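Local structure of Pap fimbrial major pilin protein (Escherichia coli, 2UY6) at residues D91-N96 with F152-N157. The protein polymerizes into the thick, right-handed helical rod of the P pilus, through which the bacterium colonizes the epithelium of specific host organs. The protein carries 2 engineered substitutions. Sequence-based numbering, arbitrary orientation.
Sequences DELDTN and FSAVAN
Asn-96 and Ser-153 join the two segments as a single antiparallel, hydrogen-bonded pair. Asn-96 N points at Ser-153 O in the plane of that carbonyl, 2.7 Å away and nearly straight at 167°. The return bond, Ser-153 N to Asn-96 O, is weak and bent at 3.1 Å; the same oxygen also takes a CA-H...O contact from Phe-152 CA.

Thr-95 can be followed outward from this pair. Its CB sits 3.4 Å from Ser-153 O. There the side chain forks: chi1 of 53° puts OG1 over the backbone, flanked by N and C, where it hydrogen-bonds Leu-101 O on strand 101-106, while CG2 swings opposite the carbonyl carbon. That methyl reaches Ala-154 CB at 4.0 Å and approaches Phe-152 CD1 obliquely. With OG1 taken up by Leu-101 O, CG2 is left to meet Ala-154 and Phe-152 across the contact.

Farther along, Leu-93 extends CG away from its own backbone N (chi1 179°), which brings CD2 to the methyls of Ala-154 and Ala-156, 4.1 Å from each. Ile-103 and Phe-114 also pack on this leucine.

Segment 152-157 is meanwhile engaged with another protein chain: Ser-153 to Asn-157 pair in a parallel beta ladder with a strand of that partner, consistent with donor-strand complementation, in which the periplasmic chaperone lends a strand to the incomplete immunoglobulin-like fold of a pilin. The chemistry is therefore divided: one good and one weak backbone bond set the register at Asn-96 and Ser-153, and beyond them methyls of Leu-93 and Thr-95 pack on Ala-154 and, for Leu-93, Ala-156.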
ATOM      1  N   ASP B  91     -18.719 -11.794 -22.365  1.00 42.83           N
ATOM      2  CA  ASP B  91     -17.450 -12.503 -22.373  1.00 41.15           C
ATOM      3  C   ASP B  91     -16.712 -12.272 -23.681  1.00 39.81           C
ATOM      4  O   ASP B  91     -15.680 -12.887 -23.940  1.00 38.61           O
ATOM      5  CB  ASP B  91     -17.672 -14.000 -22.142  1.00 42.82           C
ATOM      6  CG  ASP B  91     -18.327 -14.692 -23.324  1.00 43.65           C
ATOM      7  OD1 ASP B  91     -19.202 -14.083 -23.977  1.00 42.43           O
ATOM      8  OD2 ASP B  91     -17.968 -15.859 -23.583  1.00 45.07           O
ATOM      9  N   GLU B  92     -17.248 -11.384 -24.513  1.00 39.14           N
ATOM     10  CA  GLU B  92     -16.606 -11.066 -25.780  1.00 39.15           C
ATOM     11  C   GLU B  92     -16.208  -9.601 -25.783  1.00 37.60           C
ATOM     12  O   GLU B  92     -17.058  -8.721 -25.840  1.00 37.59           O
ATOM     13  CB  GLU B  92     -17.534 -11.341 -26.967  1.00 40.29           C
ATOM     14  CG  GLU B  92     -18.000 -12.787 -27.102  1.00 42.78           C
ATOM     15  CD  GLU B  92     -18.548 -13.106 -28.493  1.00 43.06           C
ATOM     16  OE1 GLU B  92     -19.193 -12.228 -29.107  1.00 43.17           O
ATOM     17  OE2 GLU B  92     -18.340 -14.242 -28.969  1.00 43.68           O
ATOM     18  N   LEU B  93     -14.909  -9.351 -25.713  1.00 36.46           N
ATOM     19  CA  LEU B  93     -14.388  -7.995 -25.711  1.00 37.57           C
ATOM     20  C   LEU B  93     -14.371  -7.423 -27.133  1.00 37.93           C
ATOM     21  O   LEU B  93     -13.546  -7.826 -27.957  1.00 37.41           O
ATOM     22  CB  LEU B  93     -12.971  -7.986 -25.129  1.00 37.74           C
ATOM     23  CG  LEU B  93     -12.292  -6.618 -25.090  1.00 38.15           C
ATOM     24  CD1 LEU B  93     -13.029  -5.725 -24.106  1.00 38.89           C
ATOM     25  CD2 LEU B  93     -10.841  -6.775 -24.701  1.00 36.45           C
ATOM     26  N   ASP B  94     -15.277  -6.486 -27.413  1.00 37.31           N
ATOM     27  CA  ASP B  94     -15.356  -5.874 -28.733  1.00 36.59           C
ATOM     28  C   ASP B  94     -14.026  -5.200 -29.078  1.00 36.07           C
ATOM     29  O   ASP B  94     -13.317  -4.724 -28.187  1.00 37.68           O
ATOM     30  CB  ASP B  94     -16.496  -4.854 -28.776  1.00 38.44           C
ATOM     31  CG  ASP B  94     -17.101  -4.707 -30.174  1.00 39.56           C
ATOM     32  OD1 ASP B  94     -16.331  -4.578 -31.149  1.00 37.60           O
ATOM     33  OD2 ASP B  94     -18.346  -4.714 -30.292  1.00 38.57           O
ATOM     34  N   THR B  95     -13.692  -5.154 -30.367  1.00 34.46           N
ATOM     35  CA  THR B  95     -12.434  -4.562 -30.814  1.00 34.45           C
ATOM     36  C   THR B  95     -12.562  -3.326 -31.692  1.00 36.78           C
ATOM     37  O   THR B  95     -13.651  -2.962 -32.126  1.00 36.08           O
ATOM     38  CB  THR B  95     -11.610  -5.574 -31.607  1.00 33.46           C
ATOM     39  OG1 THR B  95     -12.421  -6.112 -32.658  1.00 30.52           O
ATOM     40  CG2 THR B  95     -11.117  -6.693 -30.704  1.00 31.68           C
ATOM     41  N   ASN B  96     -11.422  -2.695 -31.956  1.00 39.19           N
ATOM     42  CA  ASN B  96     -11.363  -1.507 -32.799  1.00 42.87           C
ATOM     43  C   ASN B  96     -10.820  -1.859 -34.174  1.00 44.22           C
ATOM     44  O   ASN B  96      -9.924  -2.700 -34.301  1.00 44.61           O
ATOM     45  CB  ASN B  96     -10.452  -0.442 -32.185  1.00 44.87           C
ATOM     46  CG  ASN B  96     -10.949   0.051 -30.843  1.00 48.18           C
ATOM     47  OD1 ASN B  96     -12.099   0.490 -30.713  1.00 48.20           O
ATOM     48  ND2 ASN B  96     -10.082  -0.013 -29.832  1.00 47.85           N
ATOM     49  N   PHE B 152      -6.860  -4.809 -36.087  1.00 43.13           N
ATOM     50  CA  PHE B 152      -7.765  -4.544 -34.975  1.00 41.31           C
ATOM     51  C   PHE B 152      -6.929  -4.282 -33.724  1.00 40.67           C
ATOM     52  O   PHE B 152      -5.711  -4.496 -33.722  1.00 39.73           O
ATOM     53  CB  PHE B 152      -8.685  -5.749 -34.740  1.00 40.71           C
ATOM     54  CG  PHE B 152      -7.958  -6.987 -34.288  1.00 39.86           C
ATOM     55  CD1 PHE B 152      -7.625  -7.168 -32.950  1.00 40.75           C
ATOM     56  CD2 PHE B 152      -7.578  -7.956 -35.204  1.00 39.04           C
ATOM     57  CE1 PHE B 152      -6.921  -8.301 -32.534  1.00 41.35           C
ATOM     58  CE2 PHE B 152      -6.877  -9.088 -34.799  1.00 39.57           C
ATOM     59  CZ  PHE B 152      -6.547  -9.262 -33.463  1.00 40.33           C
ATOM     60  N   SER B 153      -7.588  -3.818 -32.668  1.00 38.23           N
ATOM     61  CA  SER B 153      -6.914  -3.547 -31.404  1.00 36.32           C
ATOM     62  C   SER B 153      -7.968  -3.452 -30.323  1.00 34.37           C
ATOM     63  O   SER B 153      -9.162  -3.386 -30.617  1.00 34.08           O
ATOM     64  CB  SER B 153      -6.131  -2.230 -31.472  1.00 36.74           C
ATOM     65  OG  SER B 153      -7.005  -1.127 -31.638  1.00 37.83           O
ATOM     66  N   ALA B 154      -7.525  -3.453 -29.073  1.00 32.92           N
ATOM     67  CA  ALA B 154      -8.440  -3.340 -27.945  1.00 32.26           C
ATOM     68  C   ALA B 154      -7.685  -3.063 -26.656  1.00 31.24           C
ATOM     69  O   ALA B 154      -6.480  -3.326 -26.551  1.00 31.04           O
ATOM     70  CB  ALA B 154      -9.266  -4.619 -27.799  1.00 30.85           C
ATOM     71  N   VAL B 155      -8.405  -2.519 -25.685  1.00 31.02           N
ATOM     72  CA  VAL B 155      -7.842  -2.217 -24.371  1.00 31.05           C
ATOM     73  C   VAL B 155      -8.821  -2.700 -23.322  1.00 30.32           C
ATOM     74  O   VAL B 155     -10.016  -2.432 -23.409  1.00 31.01           O
ATOM     75  CB  VAL B 155      -7.636  -0.700 -24.140  1.00 31.00           C
ATOM     76  CG1 VAL B 155      -7.146  -0.458 -22.701  1.00 31.38           C
ATOM     77  CG2 VAL B 155      -6.636  -0.147 -25.137  1.00 29.58           C
ATOM     78  N   ALA B 156      -8.318  -3.420 -22.334  1.00 29.57           N
ATOM     79  CA  ALA B 156      -9.176  -3.912 -21.271  1.00 29.53           C
ATOM     80  C   ALA B 156      -8.682  -3.333 -19.949  1.00 28.93           C
ATOM     81  O   ALA B 156      -7.474  -3.241 -19.724  1.00 29.41           O
ATOM     82  CB  ALA B 156      -9.135  -5.433 -21.240  1.00 28.93           C
ATOM     83  N   ASN B 157      -9.601  -2.920 -19.081  1.00 29.79           N
ATOM     84  CA  ASN B 157      -9.194  -2.378 -17.782  1.00 31.07           C
ATOM     85  C   ASN B 157      -9.161  -3.460 -16.727  1.00 29.76           C
ATOM     86  O   ASN B 157     -10.184  -4.087 -16.446  1.00 32.53           O
ATOM     87  CB  ASN B 157     -10.134  -1.270 -17.302  1.00 32.39           C
ATOM     88  CG  ASN B 157      -9.917   0.030 -18.034  1.00 36.77           C
ATOM     89  OD1 ASN B 157      -8.781   0.509 -18.162  1.00 37.39           O
ATOM     90  ND2 ASN B 157     -11.005   0.620 -18.520  1.00 38.56           N
TER